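Local coordinates for glycosyl hydrolase (Rhizobium leguminosarum bv. trifolii, PDB 5NDX), which probably hydrolyses O-glycosidic bonds as a family 39 glycosidase, the bacterial orthologue of human alpha-L-iduronidase, at residues A[550-555]-A[600-605]; A[569-574]-A[579-584]. The protein carries 2 engineered substitutions. All blocks are in the same frame, centred on the assembly; numbering follows the deposited sequence.

Both contacts belong to the C-terminal beta sandwich, whose two sheets, of three and four strands, are consistent with a fibronectin type III-like fold. Contact 1 joins the sheets face to face through 550-555 and 600-605; contact 2 is the hairpin 569-574/579-584 at the border of the four-stranded sheet. Their centres lie about 8 Å apart, because strands 566-572 and 601-607 are antiparallel neighbours: Leu570 N sits 2.7 Å from Ala603 O and Ser572 N 2.8 Å from Arg601 O, both probable hydrogen bonds. Tyr602 of contact 1 also packs its ring against Val571 of contact 2. The pair is structural packing, away from the pockets where the iduronide ligand is bound.

Contact 1: residues A[550-555]-A[600-605]; sequences EERMLF and VRYAVC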
loop_
_atom_site.group_PDB
_atom_site.type_symbol
_atom_site.label_atom_id
_atom_site.label_comp_id
_atom_site.label_asym_id
_atom_site.label_seq_id
_atom_site.Cartn_x
_atom_site.Cartn_y
_atom_site.Cartn_z
ATOM N N GLU A 550 15.209 8.697 22.929
ATOM C CA GLU A 550 16.065 8.151 21.891
ATOM C C GLU A 550 15.359 6.975 21.266
ATOM O O GLU A 550 14.820 6.133 21.975
ATOM C CB GLU A 550 17.424 7.679 22.445
ATOM C CG GLU A 550 18.408 8.813 22.786
ATOM C CD GLU A 550 18.931 9.520 21.552
ATOM O OE1 GLU A 550 19.107 8.880 20.488
ATOM O OE2 GLU A 550 19.181 10.746 21.629
ATOM N N GLU A 551 15.340 6.928 19.945
ATOM C CA GLU A 551 14.730 5.767 19.257
ATOM C C GLU A 551 15.612 5.354 18.095
ATOM O O GLU A 551 16.378 6.179 17.564
ATOM C CB GLU A 551 13.320 6.099 18.732
ATOM C CG GLU A 551 12.320 6.419 19.827
ATOM C CD GLU A 551 10.919 6.785 19.336
ATOM O OE1 GLU A 551 10.749 7.048 18.135
ATOM O OE2 GLU A 551 10.021 6.832 20.193
ATOM N N ARG A 552 15.467 4.103 17.682
ATOM C CA ARG A 552 16.157 3.578 16.478
ATOM C C ARG A 552 15.185 2.858 15.561
ATOM O O ARG A 552 14.524 1.936 15.992
ATOM C CB ARG A 552 17.237 2.602 16.912
ATOM C CG ARG A 552 18.292 3.200 17.855
ATOM C CD ARG A 552 19.164 4.250 17.161
ATOM N NE ARG A 552 20.163 4.832 18.081
ATOM C CZ ARG A 552 19.962 5.856 18.921
ATOM N NH1 ARG A 552 18.803 6.501 19.008
ATOM N NH2 ARG A 552 20.942 6.252 19.692
ATOM N N MET A 553 15.089 3.279 14.316
ATOM C CA MET A 553 14.335 2.589 13.311
ATOM C C MET A 553 15.251 1.608 12.593
ATOM O O MET A 553 16.299 2.022 12.092
ATOM C CB MET A 553 13.775 3.575 12.307
ATOM C CG MET A 553 12.863 2.956 11.277
ATOM S SD MET A 553 11.372 2.369 12.143
ATOM C CE MET A 553 10.748 1.232 10.932
ATOM N N LEU A 554 14.838 0.338 12.550
ATOM C CA LEU A 554 15.525 -0.727 11.833
ATOM C C LEU A 554 14.747 -1.054 10.559
ATOM O O LEU A 554 13.479 -1.107 10.569
ATOM C CB LEU A 554 15.626 -1.978 12.703
ATOM C CG LEU A 554 16.672 -2.063 13.809
ATOM C CD1 LEU A 554 16.481 -0.947 14.817
ATOM C CD2 LEU A 554 16.623 -3.404 14.542
ATOM N N PHE A 555 15.480 -1.300 9.482
ATOM C CA PHE A 555 14.936 -1.690 8.167
ATOM C C PHE A 555 15.874 -2.764 7.624
ATOM O O PHE A 555 17.073 -2.639 7.782
ATOM C CB PHE A 555 14.919 -0.478 7.228
ATOM C CG PHE A 555 14.416 -0.776 5.845
ATOM C CD1 PHE A 555 13.080 -1.210 5.637
ATOM C CD2 PHE A 555 15.248 -0.568 4.706
ATOM C CE1 PHE A 555 12.578 -1.419 4.335
ATOM C CE2 PHE A 555 14.768 -0.814 3.404
ATOM C CZ PHE A 555 13.421 -1.238 3.213
ATOM N N VAL A 600 24.719 -0.048 22.044
ATOM C CA VAL A 600 23.677 -0.993 21.584
ATOM C C VAL A 600 24.152 -1.696 20.305
ATOM O O VAL A 600 24.630 -1.064 19.388
ATOM C CB VAL A 600 22.306 -0.312 21.335
ATOM C CG1 VAL A 600 22.385 0.759 20.250
ATOM C CG2 VAL A 600 21.232 -1.350 20.998
ATOM N N ARG A 601 24.027 -3.005 20.274
ATOM C CA ARG A 601 24.122 -3.745 19.027
ATOM C C ARG A 601 22.779 -4.476 18.768
ATOM O O ARG A 601 22.250 -5.160 19.662
ATOM C CB ARG A 601 25.291 -4.734 19.106
ATOM C CG ARG A 601 25.707 -5.313 17.770
ATOM C CD ARG A 601 27.078 -6.014 17.810
ATOM N NE ARG A 601 27.497 -6.379 16.444
ATOM C CZ ARG A 601 28.073 -5.559 15.548
ATOM N NH1 ARG A 601 28.369 -4.293 15.849
ATOM N NH2 ARG A 601 28.386 -6.010 14.329
ATOM N N TYR A 602 22.273 -4.341 17.537
ATOM C CA TYR A 602 21.020 -4.944 17.076
ATOM C C TYR A 602 21.309 -6.222 16.312
ATOM O O TYR A 602 22.341 -6.332 15.691
ATOM C CB TYR A 602 20.252 -3.951 16.198
ATOM C CG TYR A 602 19.633 -2.832 16.997
ATOM C CD1 TYR A 602 18.529 -3.068 17.827
ATOM C CD2 TYR A 602 20.155 -1.548 16.945
ATOM C CE1 TYR A 602 17.954 -2.050 18.575
ATOM C CE2 TYR A 602 19.581 -0.508 17.673
ATOM C CZ TYR A 602 18.500 -0.777 18.494
ATOM O OH TYR A 602 17.979 0.232 19.215
ATOM N N ALA A 603 20.426 -7.202 16.434
ATOM C CA ALA A 603 20.424 -8.416 15.606
ATOM C C ALA A 603 18.964 -8.719 15.174
ATOM O O ALA A 603 18.035 -8.459 15.943
ATOM C CB ALA A 603 20.989 -9.602 16.378
ATOM N N VAL A 604 18.774 -9.179 13.937
ATOM C CA VAL A 604 17.477 -9.603 13.446
ATOM C C VAL A 604 17.572 -11.071 13.028
ATOM O O VAL A 604 18.508 -11.423 12.307
ATOM C CB VAL A 604 17.009 -8.697 12.288
ATOM C CG1 VAL A 604 15.654 -9.146 11.802
ATOM C CG2 VAL A 604 16.892 -7.261 12.760
ATOM N N CYS A 605 16.645 -11.911 13.522
ATOM C CA CYS A 605 16.542 -13.333 13.198
ATOM C C CYS A 605 15.256 -13.575 12.433
ATOM O O CYS A 605 14.253 -12.945 12.726
ATOM C CB CYS A 605 16.516 -14.170 14.493
ATOM S SG CYS A 605 17.957 -13.747 15.556
#
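Leu554 and Tyr602 meet between the two sheets of the C-terminal beta sandwich, probably fibronectin type III-like, where the axes of segments 550-555 and 601-605 come within 9.7 Å and cross at -35°. The tight part is the tyrosine ring. Leu554 CD1 stands almost exactly over its centre, 4.0 Å from the Tyr602 centroid in a CH-pi contact, while Leu554 CD2 reaches back to Tyr602 CD1 at 3.8 Å and, more loosely, to Val604 CG2 at 4.3 Å. Val600 CG2 covers the opposite face toward the rim. At the far end of the ring, Tyr602 OH lies 3.3 Å from Arg552 CG and is hydrogen-bonded to His593 ND1 on the neighbouring strand 590-594. A phenylalanine here, lacking the hydroxyl, would probably leave His593 ND1 without this mate and open a gap beside the Arg552 methylenes.

The side toward Arg552 is partly exposed and less extensive: its CB and CG methylenes meet the tyrosine hydroxyl, while a bend at chi2 (-68°) turns the guanidinium group back along its own strand, where NH1 forms a salt bridge with Glu550 OE1. Arg552 NH1 also donates to Glu551 O at 2.8 Å, from above the carbonyl plane.

Contact 2: residues A[569-574]-A[579-584]; sequences VLVSTD and EKVSSA. Unlike the reference sequence in segment 579-584: Ser583 (reference Pro).
Ser582 turns OG into the slot between its own backbone N and carbonyl carbon (chi1 48°), which sets the hydroxyl oxygen in front of Val569 N. That N-H points at OG almost perfectly straight, 175° at the hydrogen with Val569 N and Ser582 OG 2.9 Å apart. The bond extends an antiparallel beta hairpin, strand 566-572 with the short strand 579-580, at the border of the four-stranded sheet of the C-terminal beta sandwich. Near the turn, Val571 and Glu579 form a hydrogen-bonded pair, with N-H to O bonds running both ways. Leu570 and Lys580 follow as a non-hydrogen-bonded pair, and Leu570 CA approaches Glu579 O at 3.2 Å in a CA-H...O contact.

Beyond Lys580 the chain leaves the strand, and the side chain of Val581 takes up the packing. Val581 CG1 lies 4.0 Å from Val569 CG1, and Val581 CG2 the same distance from Val571 CB, so its two branches are shared between these valines. Phe591 of the other sheet touches Val569, Val581 and Ser582, tying the hairpin to the sandwich interior. Val569 O serves two successive N-H groups: Val581 N in the carbonyl plane at 2.9 Å, and Ser582 N in a weak bond at 3.3 Å.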
loop_
_atom_site.group_PDB
_atom_site.type_symbol
_atom_site.label_atom_id
_atom_site.label_comp_id
_atom_site.label_asym_id
_atom_site.label_seq_id
_atom_site.Cartn_x
_atom_site.Cartn_y
_atom_site.Cartn_z
ATOM N N VAL A 569 13.670 -9.066 16.737
ATOM C CA VAL A 569 14.723 -8.102 16.871
ATOM C C VAL A 569 15.309 -8.298 18.236
ATOM O O VAL A 569 14.567 -8.353 19.230
ATOM C CB VAL A 569 14.219 -6.672 16.742
ATOM C CG1 VAL A 569 15.364 -5.698 16.986
ATOM C CG2 VAL A 569 13.645 -6.449 15.363
ATOM N N LEU A 570 16.631 -8.421 18.281
ATOM C CA LEU A 570 17.360 -8.581 19.533
ATOM C C LEU A 570 18.392 -7.483 19.745
ATOM O O LEU A 570 18.813 -6.802 18.820
ATOM C CB LEU A 570 18.057 -9.921 19.577
ATOM C CG LEU A 570 17.157 -11.134 19.417
ATOM C CD1 LEU A 570 17.214 -11.587 17.995
ATOM C CD2 LEU A 570 17.675 -12.270 20.281
ATOM N N VAL A 571 18.810 -7.361 20.988
ATOM C CA VAL A 571 19.712 -6.335 21.410
ATOM C C VAL A 571 20.760 -6.933 22.330
ATOM O O VAL A 571 20.448 -7.741 23.213
ATOM C CB VAL A 571 18.951 -5.214 22.108
ATOM C CG1 VAL A 571 19.767 -4.555 23.226
ATOM C CG2 VAL A 571 18.554 -4.180 21.070
ATOM N N SER A 572 21.994 -6.522 22.079
ATOM C CA SER A 572 23.146 -6.822 22.912
ATOM C C SER A 572 23.694 -5.504 23.456
ATOM O O SER A 572 23.686 -4.455 22.779
ATOM C CB SER A 572 24.232 -7.538 22.093
ATOM O OG SER A 572 25.481 -7.500 22.768
ATOM N N THR A 573 24.185 -5.564 24.685
ATOM C CA THR A 573 24.847 -4.413 25.315
ATOM C C THR A 573 25.978 -4.918 26.257
ATOM O O THR A 573 25.762 -5.915 26.930
ATOM C CB THR A 573 23.758 -3.573 26.031
ATOM O OG1 THR A 573 24.345 -2.451 26.693
ATOM C CG2 THR A 573 22.919 -4.413 27.015
ATOM N N ASP A 574 27.217 -4.407 26.252
ATOM C CA ASP A 574 27.936 -3.760 25.153
ATOM C C ASP A 574 28.789 -4.869 24.520
ATOM O O ASP A 574 29.936 -4.634 24.131
ATOM C CB ASP A 574 28.914 -2.665 25.657
ATOM C CG ASP A 574 28.339 -1.781 26.762
ATOM O OD1 ASP A 574 28.005 -2.313 27.844
ATOM O OD2 ASP A 574 28.279 -0.546 26.568
ATOM N N GLU A 579 19.308 -10.227 23.757
ATOM C CA GLU A 579 17.991 -10.477 24.332
ATOM C C GLU A 579 16.954 -9.899 23.364
ATOM O O GLU A 579 17.199 -8.848 22.750
ATOM C CB GLU A 579 17.854 -9.793 25.688
ATOM C CG GLU A 579 18.884 -10.233 26.730
ATOM C CD GLU A 579 18.820 -9.424 28.023
ATOM O OE1 GLU A 579 17.718 -8.966 28.399
ATOM O OE2 GLU A 579 19.873 -9.252 28.679
ATOM N N LYS A 580 15.807 -10.561 23.276
ATOM C CA LYS A 580 14.724 -10.139 22.402
ATOM C C LYS A 580 14.077 -8.882 22.902
ATOM O O LYS A 580 13.813 -8.751 24.068
ATOM C CB LYS A 580 13.633 -11.203 22.242
ATOM C CG LYS A 580 12.651 -10.856 21.126
ATOM C CD LYS A 580 11.685 -11.991 20.802
ATOM C CE LYS A 580 10.444 -11.867 21.642
ATOM N NZ LYS A 580 9.851 -13.209 21.750
ATOM N N VAL A 581 13.796 -7.984 21.979
ATOM C CA VAL A 581 13.290 -6.647 22.258
ATOM C C VAL A 581 11.986 -6.351 21.445
ATOM O O VAL A 581 11.237 -5.451 21.764
ATOM C CB VAL A 581 14.492 -5.745 21.952
ATOM C CG1 VAL A 581 14.335 -4.852 20.714
ATOM C CG2 VAL A 581 15.065 -5.110 23.209
ATOM N N SER A 582 11.699 -7.131 20.408
ATOM C CA SER A 582 10.438 -7.027 19.694
ATOM C C SER A 582 9.353 -7.754 20.520
ATOM O O SER A 582 9.624 -8.732 21.205
ATOM C CB SER A 582 10.615 -7.615 18.289
ATOM O OG SER A 582 11.262 -8.870 18.323
ATOM N N SER A 583 8.127 -7.279 20.490
ATOM C CA SER A 583 7.094 -7.865 21.365
ATOM C C SER A 583 6.322 -8.893 20.550
ATOM O O SER A 583 6.377 -10.076 20.833
ATOM C CB SER A 583 6.219 -6.782 22.017
ATOM O OG SER A 583 5.924 -5.743 21.094
ATOM N N ALA A 584 5.724 -8.476 19.466
ATOM C CA ALA A 584 5.019 -9.393 18.574
ATOM C C ALA A 584 5.964 -9.833 17.452
ATOM O O ALA A 584 6.810 -9.059 17.048
ATOM C CB ALA A 584 3.825 -8.676 17.987
#